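Type III Pentaketide Synthase (Neurospora crassa, PDB 3EUO) probably acts as an acyltransferase of the chalcone and stilbene synthase family, a fungal type III polyketide synthase that builds pentaketide products. Local coordinates at residues R343-D346 / M347-L350; Q280-S283 / S284-K287; L84-E87 / A88-A92; G146-A149 / L150-A153. All blocks are in the same frame, centred on the assembly; numbering follows the deposited sequence.

Contact 1 (R343-D346 / M347-L350); sequences REKD and MDAL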
ATOM      1  N   ARG A 343      -4.933  26.475 -10.232  1.00 17.94           N
ATOM      2  CA  ARG A 343      -5.654  27.553  -9.554  1.00 18.42           C
ATOM      3  C   ARG A 343      -4.821  28.823  -9.343  1.00 18.96           C
ATOM      4  O   ARG A 343      -5.257  29.742  -8.648  1.00 18.91           O
ATOM      5  CB  ARG A 343      -6.303  27.062  -8.242  1.00 18.60           C
ATOM      6  CG  ARG A 343      -5.376  26.312  -7.273  1.00 17.36           C
ATOM      7  CD  ARG A 343      -4.348  27.221  -6.613  1.00 16.79           C
ATOM      8  NE  ARG A 343      -3.571  26.537  -5.576  1.00 16.32           N
ATOM      9  CZ  ARG A 343      -3.923  26.455  -4.290  1.00 17.01           C
ATOM     10  NH1 ARG A 343      -5.053  27.006  -3.855  1.00 18.07           N
ATOM     11  NH2 ARG A 343      -3.140  25.815  -3.432  1.00 16.69           N
ATOM     12  N   GLU A 344      -3.634  28.878  -9.951  1.00 19.57           N
ATOM     13  CA  GLU A 344      -2.772  30.059  -9.859  1.00 20.93           C
ATOM     14  C   GLU A 344      -3.133  31.080 -10.942  1.00 21.61           C
ATOM     15  O   GLU A 344      -3.635  30.707 -12.006  1.00 21.46           O
ATOM     16  CB  GLU A 344      -1.295  29.661  -9.932  1.00 20.80           C
ATOM     17  CG  GLU A 344      -0.872  28.766  -8.763  1.00 21.40           C
ATOM     18  CD  GLU A 344       0.614  28.447  -8.728  1.00 21.88           C
ATOM     19  OE1 GLU A 344       1.342  28.779  -9.691  1.00 23.24           O
ATOM     20  OE2 GLU A 344       1.053  27.847  -7.722  1.00 24.82           O
ATOM     21  N   LYS A 345      -2.885  32.359 -10.665  1.00 23.03           N
ATOM     22  CA  LYS A 345      -3.332  33.448 -11.548  1.00 24.57           C
ATOM     23  C   LYS A 345      -2.821  33.359 -12.989  1.00 24.93           C
ATOM     24  O   LYS A 345      -3.564  33.652 -13.926  1.00 25.41           O
ATOM     25  CB  LYS A 345      -2.986  34.821 -10.960  1.00 24.87           C
ATOM     26  CG  LYS A 345      -3.619  35.130  -9.609  1.00 26.97           C
ATOM     27  CD  LYS A 345      -5.108  35.459  -9.716  1.00 31.53           C
ATOM     28  CE  LYS A 345      -5.704  35.816  -8.347  1.00 32.86           C
ATOM     29  NZ  LYS A 345      -5.721  34.652  -7.405  1.00 34.29           N
ATOM     30  N   ASP A 346      -1.567  32.959 -13.184  1.00 25.52           N
ATOM     31  CA  ASP A 346      -1.038  32.927 -14.549  1.00 25.86           C
ATOM     32  C   ASP A 346      -1.624  31.784 -15.377  1.00 25.28           C
ATOM     33  O   ASP A 346      -1.594  31.818 -16.610  1.00 25.20           O
ATOM     34  CB  ASP A 346       0.498  32.980 -14.593  1.00 26.73           C
ATOM     35  CG  ASP A 346       1.146  31.905 -13.767  1.00 28.41           C
ATOM     36  OD1 ASP A 346       0.437  30.970 -13.339  1.00 31.78           O
ATOM     37  OD2 ASP A 346       2.375  31.995 -13.540  1.00 31.36           O
ATOM     38  N   MET A 347      -2.185  30.784 -14.699  1.00 24.35           N
ATOM     39  CA  MET A 347      -2.963  29.761 -15.392  1.00 23.64           C
ATOM     40  C   MET A 347      -4.360  30.283 -15.771  1.00 23.88           C
ATOM     41  O   MET A 347      -4.835  30.024 -16.880  1.00 23.34           O
ATOM     42  CB  MET A 347      -3.014  28.445 -14.598  1.00 22.83           C
ATOM     43  CG  MET A 347      -1.684  27.643 -14.612  1.00 21.10           C
ATOM     44  SD  MET A 347      -1.055  27.111 -16.227  1.00 12.65           S
ATOM     45  CE  MET A 347       0.259  28.305 -16.504  1.00 18.21           C
ATOM     46  N   ASP A 348      -4.992  31.046 -14.873  1.00 24.43           N
ATOM     47  CA  ASP A 348      -6.268  31.704 -15.189  1.00 25.32           C
ATOM     48  C   ASP A 348      -6.160  32.481 -16.502  1.00 25.86           C
ATOM     49  O   ASP A 348      -7.106  32.508 -17.295  1.00 26.30           O
ATOM     50  CB  ASP A 348      -6.716  32.647 -14.061  1.00 25.23           C
ATOM     51  CG  ASP A 348      -7.090  31.910 -12.774  1.00 25.70           C
ATOM     52  OD1 ASP A 348      -7.231  30.666 -12.790  1.00 25.60           O
ATOM     53  OD2 ASP A 348      -7.250  32.587 -11.735  1.00 24.68           O
ATOM     54  N   ALA A 349      -4.988  33.074 -16.728  1.00 26.51           N
ATOM     55  CA  ALA A 349      -4.713  33.901 -17.914  1.00 26.92           C
ATOM     56  C   ALA A 349      -4.669  33.117 -19.224  1.00 27.23           C
ATOM     57  O   ALA A 349      -4.782  33.699 -20.307  1.00 27.46           O
ATOM     58  CB  ALA A 349      -3.410  34.681 -17.721  1.00 27.18           C
ATOM     59  N   LEU A 350      -4.509  31.802 -19.131  1.00 27.11           N
ATOM     60  CA  LEU A 350      -4.454  30.961 -20.320  1.00 27.34           C
ATOM     61  C   LEU A 350      -5.726  30.131 -20.527  1.00 27.27           C
ATOM     62  O   LEU A 350      -5.763  29.264 -21.400  1.00 27.29           O
ATOM     63  CB  LEU A 350      -3.211  30.064 -20.284  1.00 27.24           C
ATOM     64  CG  LEU A 350      -1.854  30.763 -20.394  1.00 27.66           C
ATOM     65  CD1 LEU A 350      -0.734  29.843 -19.931  1.00 27.56           C
ATOM     66  CD2 LEU A 350      -1.600  31.260 -21.818  1.00 28.17           C
TER
HETATM   67  O   HOH W   1      -6.690  32.044  -9.153  1.00 29.22           O
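Asp348 lays its CB against the backbone O of Lys345, 3.3 Å away, and its carboxylate passes obliquely across the Lys345 chain. The two residues sit in the short helical turn that starts at Lys345, just after Glu344 at the N-cap position. The carbonyl of Glu344 starts the helical bonding. Asp348 N points to Glu344 O at 3.2 Å with an N-H...O angle of 161°, and it lies in the carbonyl plane. Met347 N reaches the same oxygen in a weak bond. One residue on, Ala349 N bonds to Lys345 O at 3.2 Å.

The side chains add charge. CG of Asp348 stands anti to its own carbonyl carbon (chi1 -67°), which turns the carboxylate back toward the start of the helix. Its OD1 makes a salt bridge with Arg378. Asp348 OD2 comes within 4.1 Å of Lys345 CD. The Lys345 chain bends at chi2 and chi4, and its NZ stays 5.0 Å from Asp348 OD2, too far for a salt bridge. A lysine in place of Asp348 would probably leave Arg378 without its salt-bridge mate and deprive the water at the helix start of an acceptor.

Asp346 faces another way. Its carboxylate and that of Glu344 both pair with Arg341, in the helix before. Arg343 reaches out to Glu95. Met347 is the buried member of the turn. Its CB packs on Glu344 O, and its side chain meets Asp322 of helix 318-327. One water joins Asp348 to Arg343 O, just before the helix. It donates to Asp348 OD2 at 2.7 Å. It also donates to Arg343 O at 2.8 Å. From Lys345 NZ it accepts a bond of 3.3 Å.

Contact 2 (Q280-S283 / S284-K287); sequences QLPS and SYQK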
ATOM      1  N   GLN A 280     -26.266  17.072 -11.400  1.00 27.34           N
ATOM      2  CA  GLN A 280     -25.661  18.057 -10.502  1.00 27.43           C
ATOM      3  C   GLN A 280     -25.017  19.216 -11.266  1.00 27.13           C
ATOM      4  O   GLN A 280     -24.739  20.269 -10.686  1.00 27.32           O
ATOM      5  CB  GLN A 280     -24.607  17.396  -9.603  1.00 27.24           C
ATOM      6  CG  GLN A 280     -25.141  16.285  -8.717  1.00 28.17           C
ATOM      7  CD  GLN A 280     -24.037  15.465  -8.073  1.00 28.19           C
ATOM      8  OE1 GLN A 280     -23.064  16.011  -7.537  1.00 28.13           O
ATOM      9  NE2 GLN A 280     -24.183  14.142  -8.121  1.00 29.03           N
ATOM     10  N   LEU A 281     -24.779  19.017 -12.562  1.00 26.52           N
ATOM     11  CA  LEU A 281     -24.063  20.001 -13.374  1.00 26.28           C
ATOM     12  C   LEU A 281     -24.997  20.912 -14.174  1.00 25.75           C
ATOM     13  O   LEU A 281     -26.010  20.447 -14.703  1.00 25.55           O
ATOM     14  CB  LEU A 281     -23.075  19.308 -14.323  1.00 26.17           C
ATOM     15  CG  LEU A 281     -22.033  18.338 -13.750  1.00 27.61           C
ATOM     16  CD1 LEU A 281     -21.001  18.017 -14.802  1.00 27.49           C
ATOM     17  CD2 LEU A 281     -21.350  18.881 -12.493  1.00 28.18           C
ATOM     18  N   PRO A 282     -24.657  22.213 -14.261  1.00 25.74           N
ATOM     19  CA  PRO A 282     -25.381  23.189 -15.086  1.00 25.61           C
ATOM     20  C   PRO A 282     -25.306  22.861 -16.578  1.00 25.52           C
ATOM     21  O   PRO A 282     -24.498  22.021 -16.986  1.00 25.20           O
ATOM     22  CB  PRO A 282     -24.632  24.501 -14.818  1.00 25.72           C
ATOM     23  CG  PRO A 282     -23.918  24.294 -13.554  1.00 25.78           C
ATOM     24  CD  PRO A 282     -23.540  22.848 -13.541  1.00 25.52           C
ATOM     25  N   SER A 283     -26.135  23.536 -17.378  1.00 25.34           N
ATOM     26  CA  SER A 283     -26.179  23.317 -18.825  1.00 25.43           C
ATOM     27  C   SER A 283     -24.869  23.654 -19.530  1.00 25.23           C
ATOM     28  O   SER A 283     -24.552  23.076 -20.568  1.00 25.35           O
ATOM     29  CB  SER A 283     -27.335  24.096 -19.468  1.00 25.47           C
ATOM     30  OG  SER A 283     -27.298  25.468 -19.132  1.00 26.52           O
ATOM     31  N   SER A 284     -24.115  24.589 -18.960  1.00 25.23           N
ATOM     32  CA  SER A 284     -22.845  25.023 -19.548  1.00 25.20           C
ATOM     33  C   SER A 284     -21.690  24.038 -19.319  1.00 24.80           C
ATOM     34  O   SER A 284     -20.570  24.263 -19.788  1.00 24.30           O
ATOM     35  CB  SER A 284     -22.483  26.428 -19.055  1.00 25.28           C
ATOM     36  OG  SER A 284     -22.596  26.518 -17.647  1.00 27.22           O
ATOM     37  N   TYR A 285     -21.966  22.952 -18.603  1.00 24.59           N
ATOM     38  CA  TYR A 285     -20.981  21.893 -18.379  1.00 24.63           C
ATOM     39  C   TYR A 285     -21.557  20.545 -18.803  1.00 25.31           C
ATOM     40  O   TYR A 285     -22.001  19.748 -17.975  1.00 25.33           O
ATOM     41  CB  TYR A 285     -20.493  21.899 -16.921  1.00 24.23           C
ATOM     42  CG  TYR A 285     -19.747  23.168 -16.588  1.00 23.19           C
ATOM     43  CD1 TYR A 285     -18.371  23.271 -16.815  1.00 22.28           C
ATOM     44  CD2 TYR A 285     -20.420  24.286 -16.089  1.00 22.84           C
ATOM     45  CE1 TYR A 285     -17.688  24.442 -16.534  1.00 22.40           C
ATOM     46  CE2 TYR A 285     -19.742  25.463 -15.806  1.00 22.33           C
ATOM     47  CZ  TYR A 285     -18.383  25.536 -16.033  1.00 22.82           C
ATOM     48  OH  TYR A 285     -17.714  26.698 -15.752  1.00 22.91           O
ATOM     49  N   GLN A 286     -21.545  20.319 -20.114  1.00 25.88           N
ATOM     50  CA  GLN A 286     -22.194  19.168 -20.738  1.00 27.03           C
ATOM     51  C   GLN A 286     -21.265  18.377 -21.641  1.00 26.69           C
ATOM     52  O   GLN A 286     -21.457  17.174 -21.835  1.00 27.31           O
ATOM     53  CB  GLN A 286     -23.381  19.631 -21.579  1.00 27.52           C
ATOM     54  CG  GLN A 286     -24.725  19.524 -20.893  1.00 30.49           C
ATOM     55  CD  GLN A 286     -25.825  19.090 -21.858  1.00 33.72           C
ATOM     56  OE1 GLN A 286     -26.789  18.433 -21.464  1.00 36.05           O
ATOM     57  NE2 GLN A 286     -25.682  19.456 -23.128  1.00 35.87           N
ATOM     58  N   LYS A 287     -20.277  19.059 -22.214  1.00 26.33           N
ATOM     59  CA  LYS A 287     -19.374  18.447 -23.190  1.00 25.97           C
ATOM     60  C   LYS A 287     -17.913  18.597 -22.741  1.00 24.93           C
ATOM     61  O   LYS A 287     -17.607  19.494 -21.959  1.00 24.32           O
ATOM     62  CB  LYS A 287     -19.605  19.039 -24.592  1.00 26.15           C
ATOM     63  CG  LYS A 287     -19.184  20.496 -24.764  1.00 26.93           C
ATOM     64  CD  LYS A 287     -19.351  20.979 -26.209  1.00 27.29           C
ATOM     65  CE  LYS A 287     -19.061  22.466 -26.338  1.00 28.55           C
ATOM     66  NZ  LYS A 287     -20.038  23.295 -25.569  1.00 29.36           N
TER
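Leu281 is the first residue of 280-283 to meet 284-287. Its side chain sets out toward 284-287, and CD1 comes to 3.8 Å from Tyr285 O. The same methyl of Leu281 is 4.5 Å from Tyr285 CB, a loose apolar touch. Leu281 also packs on Phe291 and on Tyr359 of strand 359-366.

Pro282 follows. Its O accepts from Tyr285 N at 3.1 Å, with a fairly straight N-H...O angle of 159°. The donor sits well above the carbonyl plane, 56° out of it, so the bond does not use a lone pair. This bond closes a type I beta turn from Pro282 to Tyr285. The turn lies in the surface loop between helix 258-277 and strand 292-295. On the ring side of Pro282, CD approaches Tyr285 CD2 obliquely at 4.3 Å, while Pro282 CB stands 4.0 Å from Ser284 OG.

The Tyr285 ring thus has the proline beside it. It also meets the ring of Tyr359 edge-to-face, and its OH bonds to Glu358 N. Glu358 lies just before strand 359-366, and Tyr359 is at the start of that strand.

Ser283 occupies the first of the two corner positions, with Ser284 after it. Both corner residues are exposed. Ser283 O faces the side chain of Gln286, whose CG lies 3.6 Å away. Beyond the turn, Gln286 N and Lys287 NZ both go to the carboxylate of Asp290, the amide to OD2 and the ammonium to OD1.

Contact 3 (L84-E87 / A88-A92); sequences LAVE and ASRKA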
ATOM      1  N   LEU A  84      10.812  16.482   1.267  1.00 13.90           N
ATOM      2  CA  LEU A  84       9.913  17.071   0.273  1.00 13.61           C
ATOM      3  C   LEU A  84       8.473  16.791   0.679  1.00 13.18           C
ATOM      4  O   LEU A  84       7.608  17.671   0.608  1.00 13.05           O
ATOM      5  CB  LEU A  84      10.177  16.474  -1.120  1.00 13.53           C
ATOM      6  CG  LEU A  84      11.588  16.555  -1.703  1.00 14.04           C
ATOM      7  CD1 LEU A  84      11.681  15.765  -3.007  1.00 14.63           C
ATOM      8  CD2 LEU A  84      12.003  18.008  -1.905  1.00 15.30           C
ATOM      9  N   ALA A  85       8.228  15.559   1.113  1.00 12.94           N
ATOM     10  CA  ALA A  85       6.895  15.133   1.536  1.00 12.67           C
ATOM     11  C   ALA A  85       6.450  15.887   2.789  1.00 12.58           C
ATOM     12  O   ALA A  85       5.280  16.263   2.921  1.00 12.70           O
ATOM     13  CB  ALA A  85       6.879  13.636   1.777  1.00 13.11           C
ATOM     14  N   VAL A  86       7.392  16.111   3.700  1.00 12.52           N
ATOM     15  CA  VAL A  86       7.106  16.850   4.922  1.00 12.81           C
ATOM     16  C   VAL A  86       6.712  18.289   4.562  1.00 13.36           C
ATOM     17  O   VAL A  86       5.710  18.800   5.056  1.00 13.47           O
ATOM     18  CB  VAL A  86       8.287  16.807   5.928  1.00 12.54           C
ATOM     19  CG1 VAL A  86       8.037  17.741   7.111  1.00 12.56           C
ATOM     20  CG2 VAL A  86       8.519  15.374   6.435  1.00 11.32           C
ATOM     21  N   GLU A  87       7.477  18.918   3.673  1.00 14.01           N
ATOM     22  CA  GLU A  87       7.200  20.315   3.302  1.00 14.67           C
ATOM     23  C   GLU A  87       5.896  20.491   2.510  1.00 14.53           C
ATOM     24  O   GLU A  87       5.134  21.432   2.762  1.00 14.61           O
ATOM     25  CB  GLU A  87       8.402  20.921   2.568  1.00 15.24           C
ATOM     26  CG  GLU A  87       8.215  22.369   2.091  1.00 17.98           C
ATOM     27  CD  GLU A  87       8.034  23.382   3.228  1.00 21.73           C
ATOM     28  OE1 GLU A  87       8.324  23.063   4.404  1.00 23.12           O
ATOM     29  OE2 GLU A  87       7.599  24.514   2.931  1.00 24.31           O
ATOM     30  N   ALA A  88       5.632  19.579   1.569  1.00 14.09           N
ATOM     31  CA  ALA A  88       4.383  19.589   0.801  1.00 13.73           C
ATOM     32  C   ALA A  88       3.175  19.428   1.730  1.00 13.95           C
ATOM     33  O   ALA A  88       2.188  20.150   1.613  1.00 13.89           O
ATOM     34  CB  ALA A  88       4.393  18.484  -0.253  1.00 14.12           C
ATOM     35  N   SER A  89       3.278  18.482   2.658  1.00 13.55           N
ATOM     36  CA  SER A  89       2.229  18.237   3.642  1.00 13.68           C
ATOM     37  C   SER A  89       2.013  19.449   4.541  1.00 14.71           C
ATOM     38  O   SER A  89       0.869  19.785   4.857  1.00 14.22           O
ATOM     39  CB  SER A  89       2.564  17.005   4.486  1.00 13.56           C
ATOM     40  OG  SER A  89       2.628  15.837   3.673  1.00 12.33           O
ATOM     41  N   ARG A  90       3.113  20.086   4.955  1.00 14.92           N
ATOM     42  CA  ARG A  90       3.036  21.289   5.784  1.00 16.86           C
ATOM     43  C   ARG A  90       2.255  22.405   5.094  1.00 16.42           C
ATOM     44  O   ARG A  90       1.440  23.077   5.723  1.00 16.63           O
ATOM     45  CB  ARG A  90       4.429  21.804   6.146  1.00 16.57           C
ATOM     46  CG  ARG A  90       5.127  21.025   7.248  1.00 19.25           C
ATOM     47  CD  ARG A  90       6.384  21.771   7.748  1.00 20.00           C
ATOM     48  NE  ARG A  90       7.226  20.929   8.603  1.00 26.07           N
ATOM     49  CZ  ARG A  90       6.973  20.645   9.882  1.00 27.78           C
ATOM     50  NH1 ARG A  90       5.891  21.132  10.488  1.00 29.33           N
ATOM     51  NH2 ARG A  90       7.809  19.865  10.561  1.00 28.20           N
ATOM     52  N   LYS A  91       2.522  22.605   3.807  1.00 16.06           N
ATOM     53  CA  LYS A  91       1.893  23.693   3.056  1.00 16.18           C
ATOM     54  C   LYS A  91       0.416  23.427   2.804  1.00 15.94           C
ATOM     55  O   LYS A  91      -0.405  24.344   2.858  1.00 15.98           O
ATOM     56  CB  LYS A  91       2.641  23.954   1.748  1.00 16.40           C
ATOM     57  CG  LYS A  91       4.039  24.537   1.974  1.00 15.91           C
ATOM     58  CD  LYS A  91       4.692  25.032   0.689  1.00 17.18           C
ATOM     59  CE  LYS A  91       5.259  23.909  -0.145  1.00 15.92           C
ATOM     60  NZ  LYS A  91       6.071  24.441  -1.301  1.00 17.02           N
ATOM     61  N   ALA A  92       0.085  22.168   2.530  1.00 15.43           N
ATOM     62  CA  ALA A  92      -1.308  21.762   2.369  1.00 15.23           C
ATOM     63  C   ALA A  92      -2.077  21.999   3.666  1.00 15.03           C
ATOM     64  O   ALA A  92      -3.157  22.578   3.646  1.00 15.22           O
ATOM     65  CB  ALA A  92      -1.397  20.301   1.939  1.00 15.28           C
TER
HETATM   66  O   HOH W   2       9.284  21.152   6.150  1.00 30.42           O
HETATM   67  O   HOH W   3       8.407  25.552   0.434  1.00 30.53           O
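Ser89 folds its hydroxyl back onto the preceding turn of helix 70-96, where OG donates to Ala85 O at 2.8 Å. Ser89 N bonds to the same oxygen at 3.0 Å from the opposite face of the carbonyl plane. With OG anti to its own carbonyl carbon and beside the backbone N (chi1 -63°), the hydroxyl is directed back to the carbonyl of Ala85. This is the tight side. Ala85 and Ser89 press on Leu172 of strand 168-175, and Leu84 on Ala205, so the helix packs against the central sheet of the thiolase-like fold.

Val86 marks the border. It is buried and touches Glu126 of helix 119-127, yet its CG1 lies alongside the Arg90 chain, 3.6 Å from Arg90 NE.

The other side is looser and wet. Glu87 spreads its carboxylate between two cationic side chains. A water donates to OE1 and accepts a weak bond from Arg90 NE. A second water bridges Glu87 OE2 and Lys91 NZ, which stand 4.5 Å apart. Lys91 NZ is also held by Val10 O and Gln11 OE1. With an alanine at Lys91, Val10 O and Gln11 OE1 would probably lose this donor, and Glu87 one of its two nearby positive charges. Glu87 makes no direct salt bridge to either cation, so these charges meet through water.

Contact 4 (G146-A149 / L150-A153); sequences GLAA and LRTA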
ATOM      1  N   GLY A 146      -1.761   9.216  -7.310  1.00 11.58           N
ATOM      2  CA  GLY A 146      -2.286  10.476  -6.781  1.00 10.95           C
ATOM      3  C   GLY A 146      -3.801  10.449  -6.772  1.00 11.21           C
ATOM      4  O   GLY A 146      -4.430  10.637  -5.729  1.00 10.52           O
ATOM      5  N   LEU A 147      -4.392  10.188  -7.935  1.00 11.43           N
ATOM      6  CA  LEU A 147      -5.850  10.082  -8.007  1.00 11.84           C
ATOM      7  C   LEU A 147      -6.404   8.859  -7.266  1.00 11.98           C
ATOM      8  O   LEU A 147      -7.510   8.914  -6.710  1.00 11.91           O
ATOM      9  CB  LEU A 147      -6.338  10.136  -9.459  1.00 12.16           C
ATOM     10  CG  LEU A 147      -6.210  11.505 -10.143  1.00 12.70           C
ATOM     11  CD1 LEU A 147      -6.892  11.494 -11.506  1.00 12.88           C
ATOM     12  CD2 LEU A 147      -6.746  12.649  -9.260  1.00 14.04           C
ATOM     13  N   ALA A 148      -5.650   7.758  -7.243  1.00 11.87           N
ATOM     14  CA  ALA A 148      -6.075   6.587  -6.468  1.00 11.98           C
ATOM     15  C   ALA A 148      -6.120   6.900  -4.969  1.00 11.95           C
ATOM     16  O   ALA A 148      -7.060   6.503  -4.267  1.00 11.68           O
ATOM     17  CB  ALA A 148      -5.174   5.372  -6.742  1.00 11.83           C
ATOM     18  N   ALA A 149      -5.104   7.613  -4.485  1.00 11.68           N
ATOM     19  CA  ALA A 149      -5.068   8.031  -3.089  1.00 12.01           C
ATOM     20  C   ALA A 149      -6.227   8.973  -2.776  1.00 12.09           C
ATOM     21  O   ALA A 149      -6.861   8.847  -1.732  1.00 12.04           O
ATOM     22  CB  ALA A 149      -3.722   8.688  -2.759  1.00 12.17           C
ATOM     23  N   LEU A 150      -6.511   9.900  -3.693  1.00 11.96           N
ATOM     24  CA  LEU A 150      -7.626  10.824  -3.511  1.00 12.12           C
ATOM     25  C   LEU A 150      -8.976  10.099  -3.381  1.00 12.03           C
ATOM     26  O   LEU A 150      -9.775  10.432  -2.508  1.00 11.90           O
ATOM     27  CB  LEU A 150      -7.688  11.858  -4.649  1.00 12.39           C
ATOM     28  CG  LEU A 150      -8.709  12.987  -4.469  1.00 12.84           C
ATOM     29  CD1 LEU A 150      -8.361  13.896  -3.283  1.00 12.21           C
ATOM     30  CD2 LEU A 150      -8.846  13.789  -5.755  1.00 12.14           C
ATOM     31  N   ARG A 151      -9.209   9.118  -4.252  1.00 12.12           N
ATOM     32  CA  ARG A 151     -10.463   8.362  -4.257  1.00 12.81           C
ATOM     33  C   ARG A 151     -10.584   7.508  -2.994  1.00 13.00           C
ATOM     34  O   ARG A 151     -11.667   7.400  -2.394  1.00 12.65           O
ATOM     35  CB  ARG A 151     -10.535   7.493  -5.521  1.00 13.12           C
ATOM     36  CG  ARG A 151     -11.741   6.548  -5.591  1.00 13.35           C
ATOM     37  CD  ARG A 151     -11.794   5.770  -6.918  1.00 13.66           C
ATOM     38  NE  ARG A 151     -10.509   5.162  -7.255  1.00 14.90           N
ATOM     39  CZ  ARG A 151     -10.005   4.089  -6.650  1.00 15.77           C
ATOM     40  NH1 ARG A 151     -10.686   3.493  -5.676  1.00 15.36           N
ATOM     41  NH2 ARG A 151      -8.815   3.617  -7.015  1.00 16.51           N
ATOM     42  N   THR A 152      -9.471   6.901  -2.594  1.00 12.59           N
ATOM     43  CA  THR A 152      -9.425   6.124  -1.362  1.00 12.53           C
ATOM     44  C   THR A 152      -9.737   7.034  -0.172  1.00 12.38           C
ATOM     45  O   THR A 152     -10.575   6.694   0.652  1.00 12.39           O
ATOM     46  CB  THR A 152      -8.070   5.433  -1.177  1.00 12.52           C
ATOM     47  OG1 THR A 152      -7.839   4.561  -2.293  1.00 12.85           O
ATOM     48  CG2 THR A 152      -8.051   4.610   0.118  1.00 12.62           C
ATOM     49  N   ALA A 153      -9.082   8.194  -0.116  1.00 12.45           N
ATOM     50  CA  ALA A 153      -9.382   9.210   0.897  1.00 12.21           C
ATOM     51  C   ALA A 153     -10.862   9.617   0.917  1.00 12.37           C
ATOM     52  O   ALA A 153     -11.427   9.824   1.989  1.00 11.75           O
ATOM     53  CB  ALA A 153      -8.506  10.432   0.714  1.00 12.29           C
TER
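This is a buried contact between successive turns of helix 145-162. In this thiolase-like fold the helix has strands 105-109 and 168-175 on one side and strands 224-233 and 370-378 on another, and it reaches the second subunit. It begins just after Cys143, here oxidised to 3-sulfinoalanine, which in this family is probably the catalytic cysteine. The contact combines main-chain bonds, alanines, two leucines and a buried arginine. Leu150 N bonds to Gly146 O at 3.0 Å, and Arg151 N to Leu147 O in the same i to i+4 pattern. Ala153 N closes on Ala149 O at 2.8 Å, nearly straight at 169°.

Thr152 adds a side-chain bond. Its OG1 donates to Ala148 O at 2.9 Å, while its own N reaches that oxygen at 3.0 Å from the opposite face of the carbonyl plane. OG1 lies anti to the carbonyl carbon (chi1 -59°), which brings the hydroxyl back over the preceding turn. The methyl side chains of Ala149 and Ala153 let the helix lie close to Val107 and Val171.

Leucines and arginine turn to strands 224-233 and 370-378 instead. Leu147 CD2 meets Leu150 CD2 at 4.2 Å, methyl against methyl. Leu147 also touches Cys374, and Leu150 touches Leu226. The Arg151 chain bends at chi3 (49°). Its guanidinium has Ala148 O over one face, and NH2 stands 4.1 Å from Ala148 CB.

Arg151 is buried but its charge is answered: NH2 pairs with Glu372, and NH1 with Glu134 of the second subunit, whose Val136 also packs on Thr152. One cation thus serves two carboxylates, so the helix is joined by charge to its own sheet and to the dimer partner.

Overall arrangement
Contacts 3 and 4 are buried, while contacts 1 and 2 lie at the surface. Contacts 3 and 4 sit on helices 70-96 and 145-162, with centres about 17 Å apart. Both meet strand 168-175 through small side chains, and both use a hydroxyl that shares a backbone carbonyl. Their charges differ. Contact 3 settles them largely through water, whereas the arginine of contact 4 pairs directly with carboxylates outside the contact, one on the second subunit. Contacts 1 and 2 have centres about 22 Å apart. Contact 1 is a helical turn with a charged partner on strand 370-378. Contact 2 is a beta turn that leans on an aromatic residue of strand 359-366.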